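Side-chain contacts in enoyl-CoA hydratase (PDB 7MCM), which probably hydrates the double bond of enoyl-CoA thioesters to 3-hydroxyacyl-CoA, and may thereby take part in fatty acid oxidation: residues Gly14-Trp19 with Arg207-Pro212; Val188-Ser193 with Leu198-Arg203; Asp123-Cys128 with Ala137-Ser142; Ala6-Asp11 with Val55-Ala60. All blocks are in the same frame, centred on the assembly; numbering follows the deposited sequence. Where two conformers were deposited one is given.

Interaction 1 (Gly14-Trp19 with Arg207-Pro212)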
loop_
_atom_site.group_PDB
_atom_site.type_symbol
_atom_site.label_atom_id
_atom_site.label_comp_id
_atom_site.label_asym_id
_atom_site.label_seq_id
_atom_site.Cartn_x
_atom_site.Cartn_y
_atom_site.Cartn_z
ATOM N N GLY B 14 21.421 -17.269 29.581
ATOM C CA GLY B 14 20.588 -16.220 30.144
ATOM C C GLY B 14 19.389 -15.935 29.262
ATOM O O GLY B 14 18.582 -16.834 29.008
ATOM N N ARG B 15 19.277 -14.709 28.754
ATOM C CA ARG B 15 18.198 -14.345 27.843
ATOM C C ARG B 15 18.608 -14.434 26.377
ATOM O O ARG B 15 17.850 -14.005 25.498
ATOM C CB ARG B 15 17.689 -12.942 28.163
ATOM C CG ARG B 15 17.518 -12.719 29.648
ATOM C CD ARG B 15 16.775 -11.439 29.945
ATOM N NE ARG B 15 15.350 -11.724 30.057
ATOM C CZ ARG B 15 14.660 -11.677 31.187
ATOM N NH1 ARG B 15 15.231 -11.329 32.332
ATOM N NH2 ARG B 15 13.374 -12.019 31.177
ATOM N N VAL B 16 19.776 -14.994 26.089
ATOM C CA VAL B 16 20.285 -15.085 24.726
ATOM C C VAL B 16 20.356 -16.551 24.337
ATOM O O VAL B 16 21.012 -17.348 25.016
ATOM C CB VAL B 16 21.665 -14.418 24.602
ATOM C CG1 VAL B 16 22.175 -14.502 23.159
ATOM C CG2 VAL B 16 21.591 -12.973 25.071
ATOM N N GLN B 17 19.717 -16.900 23.223
ATOM C CA GLN B 17 19.845 -18.224 22.633
ATOM C C GLN B 17 20.746 -18.136 21.415
ATOM O O GLN B 17 20.674 -17.172 20.648
ATOM C CB GLN B 17 18.496 -18.805 22.201
ATOM C CG GLN B 17 17.715 -19.496 23.266
ATOM C CD GLN B 17 16.485 -20.186 22.712
ATOM O OE1 GLN B 17 16.141 -20.016 21.542
ATOM N NE2 GLN B 17 15.803 -20.949 23.557
ATOM N N THR B 18 21.590 -19.141 21.233
ATOM C CA THR B 18 22.356 -19.267 20.005
ATOM C C THR B 18 21.824 -20.453 19.218
ATOM O O THR B 18 21.664 -21.551 19.768
ATOM C CB THR B 18 23.845 -19.425 20.294
ATOM O OG1 THR B 18 24.282 -18.312 21.074
ATOM C CG2 THR B 18 24.638 -19.440 18.990
ATOM N N TRP B 19 21.516 -20.215 17.949
ATOM C CA TRP B 19 21.105 -21.250 17.008
ATOM C C TRP B 19 22.261 -21.462 16.043
ATOM O O TRP B 19 22.664 -20.525 15.346
ATOM C CB TRP B 19 19.854 -20.837 16.237
ATOM C CG TRP B 19 18.655 -20.513 17.079
ATOM C CD1 TRP B 19 18.530 -20.642 18.433
ATOM C CD2 TRP B 19 17.404 -20.004 16.606
ATOM N NE1 TRP B 19 17.272 -20.254 18.830
ATOM C CE2 TRP B 19 16.563 -19.856 17.725
ATOM C CE3 TRP B 19 16.911 -19.663 15.338
ATOM C CZ2 TRP B 19 15.252 -19.387 17.616
ATOM C CZ3 TRP B 19 15.617 -19.196 15.231
ATOM C CH2 TRP B 19 14.804 -19.051 16.363
ATOM N N ARG B 207 23.683 -6.014 24.772
ATOM C CA ARG B 207 23.203 -4.631 24.758
ATOM C C ARG B 207 21.692 -4.567 24.554
ATOM O O ARG B 207 21.056 -3.582 24.950
ATOM C CB ARG B 207 23.914 -3.820 23.671
ATOM C CG ARG B 207 25.386 -3.476 23.925
ATOM C CD ARG B 207 25.991 -2.873 22.615
ATOM N NE ARG B 207 25.237 -1.709 22.160
ATOM C CZ ARG B 207 25.242 -1.223 20.925
ATOM N NH1 ARG B 207 25.947 -1.787 19.962
ATOM N NH2 ARG B 207 24.523 -0.137 20.653
ATOM N N ILE B 208 21.116 -5.584 23.920
ATOM C CA ILE B 208 19.667 -5.731 23.808
ATOM C C ILE B 208 19.083 -6.419 25.031
ATOM O O ILE B 208 18.113 -5.937 25.622
ATOM C CB ILE B 208 19.316 -6.515 22.532
ATOM C CG1 ILE B 208 19.785 -5.761 21.289
ATOM C CG2 ILE B 208 17.825 -6.839 22.480
ATOM C CD1 ILE B 208 19.629 -6.578 20.016
ATOM N N ALA B 209 19.675 -7.555 25.421
ATOM C CA ALA B 209 19.092 -8.414 26.442
ATOM C C ALA B 209 19.077 -7.769 27.827
ATOM O O ALA B 209 18.347 -8.246 28.698
ATOM C CB ALA B 209 19.845 -9.750 26.492
ATOM N N LYS B 210 19.864 -6.708 28.053
ATOM C CA LYS B 210 19.834 -6.017 29.344
ATOM C C LYS B 210 18.504 -5.312 29.597
ATOM O O LYS B 210 18.188 -5.014 30.756
ATOM C CB LYS B 210 20.960 -4.980 29.424
ATOM C CG LYS B 210 20.783 -3.786 28.449
ATOM C CD LYS B 210 21.705 -2.618 28.831
ATOM C CE LYS B 210 21.522 -1.379 27.948
ATOM N NZ LYS B 210 22.072 -1.549 26.571
ATOM N N ASN B 211 17.713 -5.037 28.532
ATOM C CA ASN B 211 16.487 -4.264 28.609
ATOM C C ASN B 211 15.298 -5.146 28.954
ATOM O O ASN B 211 15.322 -6.353 28.721
ATOM C CB ASN B 211 16.254 -3.542 27.276
ATOM C CG ASN B 211 17.366 -2.577 26.959
ATOM O OD1 ASN B 211 17.910 -2.541 25.840
ATOM N ND2 ASN B 211 17.739 -1.800 27.951
ATOM N N PRO B 212 14.234 -4.567 29.513
ATOM C CA PRO B 212 13.065 -5.373 29.893
ATOM C C PRO B 212 12.552 -6.199 28.719
ATOM O O PRO B 212 12.290 -5.674 27.634
ATOM C CB PRO B 212 12.039 -4.322 30.334
ATOM C CG PRO B 212 12.853 -3.158 30.751
ATOM C CD PRO B 212 14.048 -3.146 29.818
#
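The methyl of Ala209 rests against both Arg15 and Val16, where a helix end meets the start of a strand in the crotonase fold. Helix 197-209 lies against one face of the six-stranded sheet, and it meets the chain at Val16, the first residue of strand 16-21, and at Arg15 just before it. Ala209 has the largest share of the buried surface: its CB points toward the strand and lies 3.9 Å from Val16 CG2. Val16 CG1 is anti to the backbone N (chi1 -179°), which leaves CG2, beside that N, as the branch turned to the alanine. Arg15 adds its aliphatic stem alongside, with CB 4.2 Å from Ala209 CB. Further along, Arg15 CD passes 3.8 Å from Ala209 O before the chain bends at chi3 (92°) and carries NE to a weak hydrogen bond with Asp51 O. On the helix side, Lys210 NZ bonds back to Arg207 O and also pairs with Asp175 of the second subunit, placing this helix end at a subunit interface. The alternation of the strand turns Gln17 and Trp19 to helix 33-48, and Trp19 NE1 donates a nearly straight 2.9 Å bond (171°) to Gln17 OE1, which lies in the indole plane.

Interaction 2 (Val188-Ser193 with Leu198-Arg203)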
loop_
_atom_site.group_PDB
_atom_site.type_symbol
_atom_site.label_atom_id
_atom_site.label_comp_id
_atom_site.label_asym_id
_atom_site.label_seq_id
_atom_site.Cartn_x
_atom_site.Cartn_y
_atom_site.Cartn_z
ATOM N N VAL B 188 26.687 -5.592 6.496
ATOM C CA VAL B 188 26.973 -5.944 7.882
ATOM C C VAL B 188 27.397 -4.682 8.632
ATOM O O VAL B 188 27.859 -3.700 8.043
ATOM C CB VAL B 188 28.073 -7.022 8.015
ATOM C CG1 VAL B 188 27.726 -8.264 7.211
ATOM C CG2 VAL B 188 29.428 -6.458 7.596
ATOM N N ASN B 189 27.228 -4.724 9.958
ATOM C CA ASN B 189 27.533 -3.593 10.829
ATOM C C ASN B 189 28.964 -3.607 11.343
ATOM O O ASN B 189 29.490 -2.552 11.708
ATOM C CB ASN B 189 26.589 -3.579 12.035
ATOM C CG ASN B 189 25.174 -3.164 11.676
ATOM O OD1 ASN B 189 24.858 -2.934 10.510
ATOM N ND2 ASN B 189 24.307 -3.072 12.690
ATOM N N GLU B 190 29.594 -4.775 11.430
ATOM C CA GLU B 190 30.989 -4.824 11.831
ATOM C C GLU B 190 31.605 -6.122 11.328
ATOM O O GLU B 190 30.917 -7.118 11.081
ATOM C CB GLU B 190 31.168 -4.675 13.354
ATOM C CG GLU B 190 30.364 -5.623 14.200
ATOM C CD GLU B 190 30.494 -5.368 15.707
ATOM O OE1 GLU B 190 31.545 -4.843 16.144
ATOM O OE2 GLU B 190 29.548 -5.701 16.457
ATOM N N VAL B 191 32.917 -6.068 11.121
ATOM C CA VAL B 191 33.700 -7.206 10.658
ATOM C C VAL B 191 34.720 -7.518 11.737
ATOM O O VAL B 191 35.456 -6.626 12.176
ATOM C CB VAL B 191 34.390 -6.920 9.309
ATOM C CG1 VAL B 191 35.343 -8.053 8.938
ATOM C CG2 VAL B 191 33.353 -6.702 8.222
ATOM N N LEU B 192 34.749 -8.771 12.180
ATOM C CA LEU B 192 35.612 -9.196 13.266
ATOM C C LEU B 192 36.520 -10.317 12.786
ATOM O O LEU B 192 36.208 -11.025 11.823
ATOM C CB LEU B 192 34.770 -9.649 14.464
ATOM C CG LEU B 192 33.853 -8.454 14.755
ATOM C CD1 LEU B 192 32.380 -8.792 14.656
ATOM C CD2 LEU B 192 34.208 -7.788 16.050
ATOM N N SER B 193 37.656 -10.472 13.464
ATOM C CA SER B 193 38.468 -11.649 13.220
ATOM C C SER B 193 37.647 -12.896 13.528
ATOM O O SER B 193 36.675 -12.856 14.289
ATOM C CB SER B 193 39.743 -11.627 14.066
ATOM O OG SER B 193 39.459 -11.939 15.419
ATOM N N LEU B 198 31.963 -14.468 17.563
ATOM C CA LEU B 198 30.951 -14.855 18.542
ATOM C C LEU B 198 31.044 -14.013 19.818
ATOM O O LEU B 198 29.998 -13.612 20.338
ATOM C CB LEU B 198 31.051 -16.353 18.859
ATOM C CG LEU B 198 30.422 -17.231 17.769
ATOM C CD1 LEU B 198 30.666 -18.700 18.064
ATOM C CD2 LEU B 198 28.940 -16.961 17.646
ATOM N N PRO B 199 32.242 -13.725 20.371
ATOM C CA PRO B 199 32.307 -12.712 21.440
ATOM C C PRO B 199 31.653 -11.388 21.076
ATOM O O PRO B 199 30.968 -10.791 21.916
ATOM C CB PRO B 199 33.813 -12.557 21.668
ATOM C CG PRO B 199 34.350 -13.901 21.394
ATOM C CD PRO B 199 33.532 -14.434 20.237
ATOM N N ALA B 200 31.831 -10.908 19.843
ATOM C CA ALA B 200 31.175 -9.664 19.450
ATOM C C ALA B 200 29.668 -9.842 19.338
ATOM O O ALA B 200 28.902 -8.934 19.687
ATOM C CB ALA B 200 31.738 -9.162 18.125
ATOM N N ALA B 201 29.223 -10.992 18.836
ATOM C CA ALA B 201 27.789 -11.229 18.724
ATOM C C ALA B 201 27.139 -11.240 20.099
ATOM O O ALA B 201 26.040 -10.697 20.282
ATOM C CB ALA B 201 27.525 -12.544 17.997
ATOM N N HIS B 202 27.820 -11.821 21.088
ATOM C CA HIS B 202 27.278 -11.826 22.442
ATOM C C HIS B 202 27.304 -10.439 23.075
ATOM O O HIS B 202 26.394 -10.093 23.835
ATOM C CB HIS B 202 28.029 -12.833 23.309
ATOM C CG HIS B 202 27.578 -14.241 23.100
ATOM N ND1 HIS B 202 26.424 -14.740 23.665
ATOM C CD2 HIS B 202 28.099 -15.244 22.356
ATOM C CE1 HIS B 202 26.270 -16.001 23.301
ATOM N NE2 HIS B 202 27.269 -16.328 22.502
ATOM N N ARG B 203 28.347 -9.643 22.825
ATOM C CA ARG B 203 28.329 -8.274 23.339
ATOM C C ARG B 203 27.141 -7.506 22.769
ATOM O O ARG B 203 26.398 -6.849 23.505
ATOM C CB ARG B 203 29.635 -7.551 23.012
ATOM C CG ARG B 203 30.798 -7.945 23.882
ATOM C CD ARG B 203 31.982 -7.017 23.659
ATOM N NE ARG B 203 32.467 -7.083 22.282
ATOM C CZ ARG B 203 33.453 -7.867 21.868
ATOM N NH1 ARG B 203 34.077 -8.691 22.697
ATOM N NH2 ARG B 203 33.837 -7.811 20.595
HETATM O O HOH W 1 29.515 -6.202 19.151
HETATM O O HOH W 2 32.750 -5.472 18.998
#
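Leu192 closes on Ala200 where strand 191-192, an outermost strand of the crotonase sheet, is followed by helix 197-209 in a short beta-alpha connection. The leucine can be followed outward from its backbone. CB is still 4.8 Å from Ala200 CB; Leu192 CG, set beside its own backbone N by chi1 of -55°, comes to 4.0 Å from Ala200 CB. From there the isobutyl fork straddles the alanine methyl: CD1 and CD2 each lie 3.5 Å from Ala200 CB. A chi2 of 121°, far from the usual staggered values, accompanies this even, tight two-branched grip. Beside the apolar pair, in one of the two conformers of Glu190, the link becomes polar and runs through water. One water donates to both Glu190 OE2 and Ala200 O, joining the Glu190 side chain to a helix carbonyl. The guanidinium of Arg203 folds back over its own helix, one face toward Pro199 O and Ala200 CA, and its NH2 has a long, weak ion pair with Glu196. Arg203 does not reach the glutamate directly, as NH2 and Glu190 OE1 are 5.8 Å apart. A second water spans that gap, lying in the guanidinium plane, accepting from Arg203 NH2 at 3.0 Å and donating to Glu190 OE1 at 3.2 Å.

Interaction 3 (Asp123-Cys128 with Ala137-Ser142)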
loop_
_atom_site.group_PDB
_atom_site.type_symbol
_atom_site.label_atom_id
_atom_site.label_comp_id
_atom_site.label_asym_id
_atom_site.label_seq_id
_atom_site.Cartn_x
_atom_site.Cartn_y
_atom_site.Cartn_z
ATOM N N ASP B 123 20.412 -15.097 1.704
ATOM C CA ASP B 123 19.112 -14.492 1.976
ATOM C C ASP B 123 18.727 -14.633 3.448
ATOM O O ASP B 123 18.143 -13.715 4.026
ATOM C CB ASP B 123 18.051 -15.129 1.088
ATOM C CG ASP B 123 18.318 -14.895 -0.387
ATOM O OD1 ASP B 123 19.255 -14.153 -0.687
ATOM O OD2 ASP B 123 17.620 -15.462 -1.239
ATOM N N LEU B 124 19.039 -15.778 4.061
ATOM C CA LEU B 124 18.773 -15.965 5.483
ATOM C C LEU B 124 19.467 -14.891 6.321
ATOM O O LEU B 124 18.840 -14.270 7.188
ATOM C CB LEU B 124 19.218 -17.360 5.919
ATOM C CG LEU B 124 19.119 -17.684 7.420
ATOM C CD1 LEU B 124 17.700 -17.606 7.901
ATOM C CD2 LEU B 124 19.715 -19.050 7.705
ATOM N N ALA B 125 20.762 -14.654 6.077
ATOM C CA ALA B 125 21.460 -13.619 6.839
ATOM C C ALA B 125 20.787 -12.269 6.665
ATOM O O ALA B 125 20.581 -11.528 7.638
ATOM C CB ALA B 125 22.916 -13.534 6.401
ATOM N N VAL B 126 20.380 -11.962 5.434
ATOM C CA VAL B 126 19.750 -10.692 5.117
ATOM C C VAL B 126 18.361 -10.571 5.738
ATOM O O VAL B 126 17.873 -9.460 5.963
ATOM C CB VAL B 126 19.739 -10.578 3.578
ATOM C CG1 VAL B 126 19.071 -9.364 3.154
ATOM C CG2 VAL B 126 21.176 -10.589 3.052
ATOM N N MET B 127 17.702 -11.690 6.020
ATOM C CA MET B 127 16.400 -11.655 6.682
ATOM C C MET B 127 16.497 -11.410 8.182
ATOM O O MET B 127 15.468 -11.152 8.821
ATOM C CB MET B 127 15.668 -12.981 6.467
ATOM C CG MET B 127 15.212 -13.241 5.060
ATOM S SD MET B 127 14.733 -14.985 4.920
ATOM C CE MET B 127 14.707 -15.104 3.131
ATOM N N CYS B 128 17.686 -11.560 8.766
ATOM C CA CYS B 128 17.896 -11.288 10.182
ATOM C C CYS B 128 17.908 -9.781 10.439
ATOM O O CYS B 128 18.021 -8.969 9.515
ATOM C CB CYS B 128 19.194 -11.944 10.646
ATOM S SG CYS B 128 19.130 -13.774 10.577
ATOM N N ALA B 137 34.136 -14.285 6.058
ATOM C CA ALA B 137 32.801 -14.400 5.501
ATOM C C ALA B 137 32.726 -13.751 4.123
ATOM O O ALA B 137 33.499 -12.848 3.782
ATOM C CB ALA B 137 31.773 -13.747 6.421
ATOM N N PHE B 138 31.764 -14.216 3.331
ATOM C CA PHE B 138 31.390 -13.538 2.102
ATOM C C PHE B 138 29.951 -13.894 1.772
ATOM O O PHE B 138 29.388 -14.857 2.302
ATOM C CB PHE B 138 32.329 -13.875 0.936
ATOM C CG PHE B 138 32.309 -15.308 0.517
ATOM C CD1 PHE B 138 31.402 -15.748 -0.437
ATOM C CD2 PHE B 138 33.212 -16.208 1.052
ATOM C CE1 PHE B 138 31.387 -17.070 -0.842
ATOM C CE2 PHE B 138 33.214 -17.542 0.649
ATOM C CZ PHE B 138 32.301 -17.970 -0.306
ATOM N N PHE B 139 29.354 -13.079 0.906
ATOM C CA PHE B 139 27.956 -13.194 0.531
ATOM C C PHE B 139 27.850 -13.341 -0.980
ATOM O O PHE B 139 28.637 -12.754 -1.730
ATOM C CB PHE B 139 27.151 -11.963 0.987
ATOM C CG PHE B 139 27.216 -11.710 2.466
ATOM C CD1 PHE B 139 28.336 -11.112 3.030
ATOM C CD2 PHE B 139 26.164 -12.077 3.294
ATOM C CE1 PHE B 139 28.411 -10.889 4.407
ATOM C CE2 PHE B 139 26.226 -11.847 4.661
ATOM C CZ PHE B 139 27.354 -11.249 5.216
ATOM N N ALA B 140 26.894 -14.144 -1.426
ATOM C CA ALA B 140 26.657 -14.289 -2.856
ATOM C C ALA B 140 25.185 -14.586 -3.070
ATOM O O ALA B 140 24.676 -15.611 -2.598
ATOM C CB ALA B 140 27.528 -15.387 -3.477
ATOM N N GLU B 141 24.514 -13.669 -3.756
ATOM C CA GLU B 141 23.174 -13.877 -4.292
ATOM C C GLU B 141 23.334 -14.632 -5.613
ATOM O O GLU B 141 23.148 -14.095 -6.703
ATOM C CB GLU B 141 22.480 -12.529 -4.476
ATOM C CG GLU B 141 20.978 -12.580 -4.668
ATOM C CD GLU B 141 20.240 -12.871 -3.358
ATOM O OE1 GLU B 141 20.559 -13.886 -2.723
ATOM O OE2 GLU B 141 19.321 -12.107 -2.993
ATOM N N SER B 142 23.721 -15.906 -5.491
ATOM C CA SER B 142 24.301 -16.654 -6.609
ATOM C C SER B 142 23.275 -17.191 -7.599
ATOM O O SER B 142 23.678 -17.717 -8.645
ATOM C CB SER B 142 25.117 -17.827 -6.070
ATOM O OG SER B 142 24.297 -18.676 -5.284
#
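Asp123 and Glu141 bring two carboxylates together, and beside them Ala125 meets Phe139, where helix 120-127 of the crotonase fold packs against strand 138-140 of its small three-stranded sheet. The polar part is compact. Asp123 OD1 is modelled 2.4 Å from Glu141 OE1, a separation too short to be trusted in detail, and 3.1 Å from Glu141 OE2, so one aspartate oxygen faces both oxygens of the glutamate. The side chains cross at about a right angle and their carboxylate planes are 90° apart. Glu141, at the centre of an inverse gamma turn, reaches the helix by starting with CG anti to its N (chi1 -164°) and then bending at chi2 (75°). The other oxygen of Asp123, OD2, lies close to Asp152 OD1, so three acidic side chains gather here. Backbone bonding shapes the helix: Met127 N bonds to Asp123 O, and beyond it Arg131 NH1 ties together the carbonyls of Ala125 and Cys128. The apolar part is an edge contact. Phe139, whose ring also packs on Ala117 and Val188, turns its rim rather than a face to the helix, and Ala125 CB lies near the ring plane, 4.1 Å from CE2.

Interaction 4 (Ala6-Asp11 with Val55-Ala60)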
loop_
_atom_site.group_PDB
_atom_site.type_symbol
_atom_site.label_atom_id
_atom_site.label_comp_id
_atom_site.label_asym_id
_atom_site.label_seq_id
_atom_site.Cartn_x
_atom_site.Cartn_y
_atom_site.Cartn_z
ATOM N N ALA B 6 21.473 -33.253 14.634
ATOM C CA ALA B 6 20.475 -32.207 14.833
ATOM C C ALA B 6 20.860 -31.019 13.961
ATOM O O ALA B 6 21.943 -30.452 14.157
ATOM C CB ALA B 6 20.398 -31.788 16.295
ATOM N N PRO B 7 20.033 -30.628 12.985
ATOM C CA PRO B 7 20.449 -29.590 12.024
ATOM C C PRO B 7 20.543 -28.191 12.598
ATOM O O PRO B 7 21.137 -27.322 11.947
ATOM C CB PRO B 7 19.367 -29.667 10.943
ATOM C CG PRO B 7 18.178 -30.257 11.644
ATOM C CD PRO B 7 18.732 -31.216 12.638
ATOM N N LEU B 8 19.977 -27.932 13.774
ATOM C CA LEU B 8 20.017 -26.598 14.376
ATOM C C LEU B 8 20.251 -26.784 15.875
ATOM O O LEU B 8 19.320 -27.124 16.610
ATOM C CB LEU B 8 18.722 -25.844 14.092
ATOM C CG LEU B 8 18.659 -24.366 14.440
ATOM C CD1 LEU B 8 19.679 -23.588 13.624
ATOM C CD2 LEU B 8 17.245 -23.813 14.230
ATOM N N ARG B 9 21.493 -26.575 16.322
ATOM C CA ARG B 9 21.821 -26.699 17.742
ATOM C C ARG B 9 21.368 -25.447 18.485
ATOM O O ARG B 9 21.647 -24.324 18.052
ATOM C CB ARG B 9 23.325 -26.894 17.948
ATOM C CG ARG B 9 23.927 -28.070 17.202
ATOM C CD ARG B 9 25.259 -28.502 17.811
ATOM N NE ARG B 9 26.395 -27.830 17.189
ATOM C CZ ARG B 9 27.026 -26.789 17.717
ATOM N NH1 ARG B 9 26.655 -26.272 18.880
ATOM N NH2 ARG B 9 28.054 -26.252 17.060
ATOM N N ILE B 10 20.693 -25.630 19.614
ATOM C CA ILE B 10 20.150 -24.510 20.371
ATOM C C ILE B 10 20.821 -24.467 21.735
ATOM O O ILE B 10 20.728 -25.425 22.509
ATOM C CB ILE B 10 18.623 -24.580 20.482
ATOM C CG1 ILE B 10 18.020 -24.464 19.074
ATOM C CG2 ILE B 10 18.108 -23.437 21.334
ATOM C CD1 ILE B 10 16.536 -24.641 19.018
ATOM N N ASP B 11 21.545 -23.376 21.995
ATOM C CA ASP B 11 22.237 -23.115 23.253
ATOM C C ASP B 11 21.590 -21.913 23.920
ATOM O O ASP B 11 21.194 -20.970 23.237
ATOM C CB ASP B 11 23.718 -22.790 23.021
ATOM C CG ASP B 11 24.480 -23.929 22.381
ATOM O OD1 ASP B 11 24.196 -25.098 22.709
ATOM O OD2 ASP B 11 25.361 -23.650 21.538
ATOM N N VAL B 55 18.196 -13.813 19.803
ATOM C CA VAL B 55 18.742 -15.008 19.154
ATOM C C VAL B 55 19.967 -14.585 18.362
ATOM O O VAL B 55 19.934 -13.571 17.657
ATOM C CB VAL B 55 17.711 -15.703 18.235
ATOM C CG1 VAL B 55 18.381 -16.725 17.290
ATOM C CG2 VAL B 55 16.647 -16.396 19.054
ATOM N N ILE B 56 21.060 -15.331 18.526
ATOM C CA ILE B 56 22.230 -15.245 17.655
ATOM C C ILE B 56 22.189 -16.437 16.701
ATOM O O ILE B 56 22.197 -17.592 17.142
ATOM C CB ILE B 56 23.538 -15.257 18.456
ATOM C CG1 ILE B 56 23.665 -14.014 19.352
ATOM C CG2 ILE B 56 24.721 -15.411 17.497
ATOM C CD1 ILE B 56 24.841 -14.102 20.347
ATOM N N LEU B 57 22.177 -16.171 15.400
ATOM C CA LEU B 57 22.137 -17.221 14.384
ATOM C C LEU B 57 23.495 -17.314 13.703
ATOM O O LEU B 57 24.007 -16.315 13.198
ATOM C CB LEU B 57 21.041 -16.945 13.351
ATOM C CG LEU B 57 20.939 -17.921 12.172
ATOM C CD1 LEU B 57 20.562 -19.331 12.649
ATOM C CD2 LEU B 57 19.939 -17.382 11.158
ATOM N N THR B 58 24.075 -18.514 13.681
ATOM C CA THR B 58 25.417 -18.680 13.144
ATOM C C THR B 58 25.536 -20.101 12.589
ATOM O O THR B 58 24.621 -20.916 12.723
ATOM C CB THR B 58 26.460 -18.381 14.229
ATOM O OG1 THR B 58 27.741 -18.154 13.642
ATOM C CG2 THR B 58 26.547 -19.516 15.228
ATOM N N GLY B 59 26.656 -20.390 11.940
ATOM C CA GLY B 59 26.881 -21.694 11.313
ATOM C C GLY B 59 28.024 -22.443 11.974
ATOM O O GLY B 59 29.015 -21.833 12.384
ATOM N N ALA B 60 27.891 -23.771 12.059
ATOM C CA ALA B 60 28.976 -24.608 12.544
ATOM C C ALA B 60 30.057 -24.759 11.480
ATOM O O ALA B 60 29.766 -24.956 10.298
ATOM C CB ALA B 60 28.458 -25.993 12.956
#
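Leu8 and Leu57 reach for each other across a strand that separates them, and Arg9 does the same to Ala60 on the other face of the sheet. Backbones this far apart, with Leu8 and Gly59 CA atoms 9.0 Å from each other, can meet only through the ends of their side chains. The two leucines share one shape: each places CG anti to its N (chi1 -170° in Leu8, 176° in Leu57), and each extends a methyl over the intervening strand. They touch lightly, tip to tip, CD1 of Leu8 lying 4.5 Å from CD1 of Leu57. Arg9 takes a longer path. Its chain bends at chi3 (-91°), which brings the guanidinium up to Ala60 at an oblique angle, NH2 4.1 Å from Ala60 CB. A long 4.0 Å salt bridge from Arg9 NH1 to Asp11 OD2, and a weak ion pair from NE to Asp22, engage the other nitrogens. Strand 16-21 fills the middle of this three-strand arrangement in the crotonase sheet: Trp19 packs on Leu8, and Thr20 meets both Arg9 and Ala60. Helix 33-48 covers the leucine side, with Phe35 and Ala42 on Leu8, whereas Ile56 of strand 54-59 faces helix 197-209 on the other.

How the interactions relate
Interactions 1, 2 and 4 gather round the six-stranded sheet, while interaction 3 lies at the smaller three-stranded one. Interactions 1 and 4 interlock in the larger sheet: Trp19 N probably bonds to Ile56 O (2.8 Å) and Thr18 N to Asp11 O (2.7 Å). Helix 197-209 serves interactions 1 and 2, whose centres are 15 Å apart, and its His202 touches Thr18 as well as Ile56. Interaction 3 meets interaction 4 where Cys128 SG lies 3.7 Å from Leu57 CD2, and interaction 2 where Val188 CG1 lies 3.6 Å from Phe139 CZ. In relatives the acyl-CoA thioester binds near the start of the helix corresponding to 120-127, so interaction 3 is probably the one closest to the substrate site.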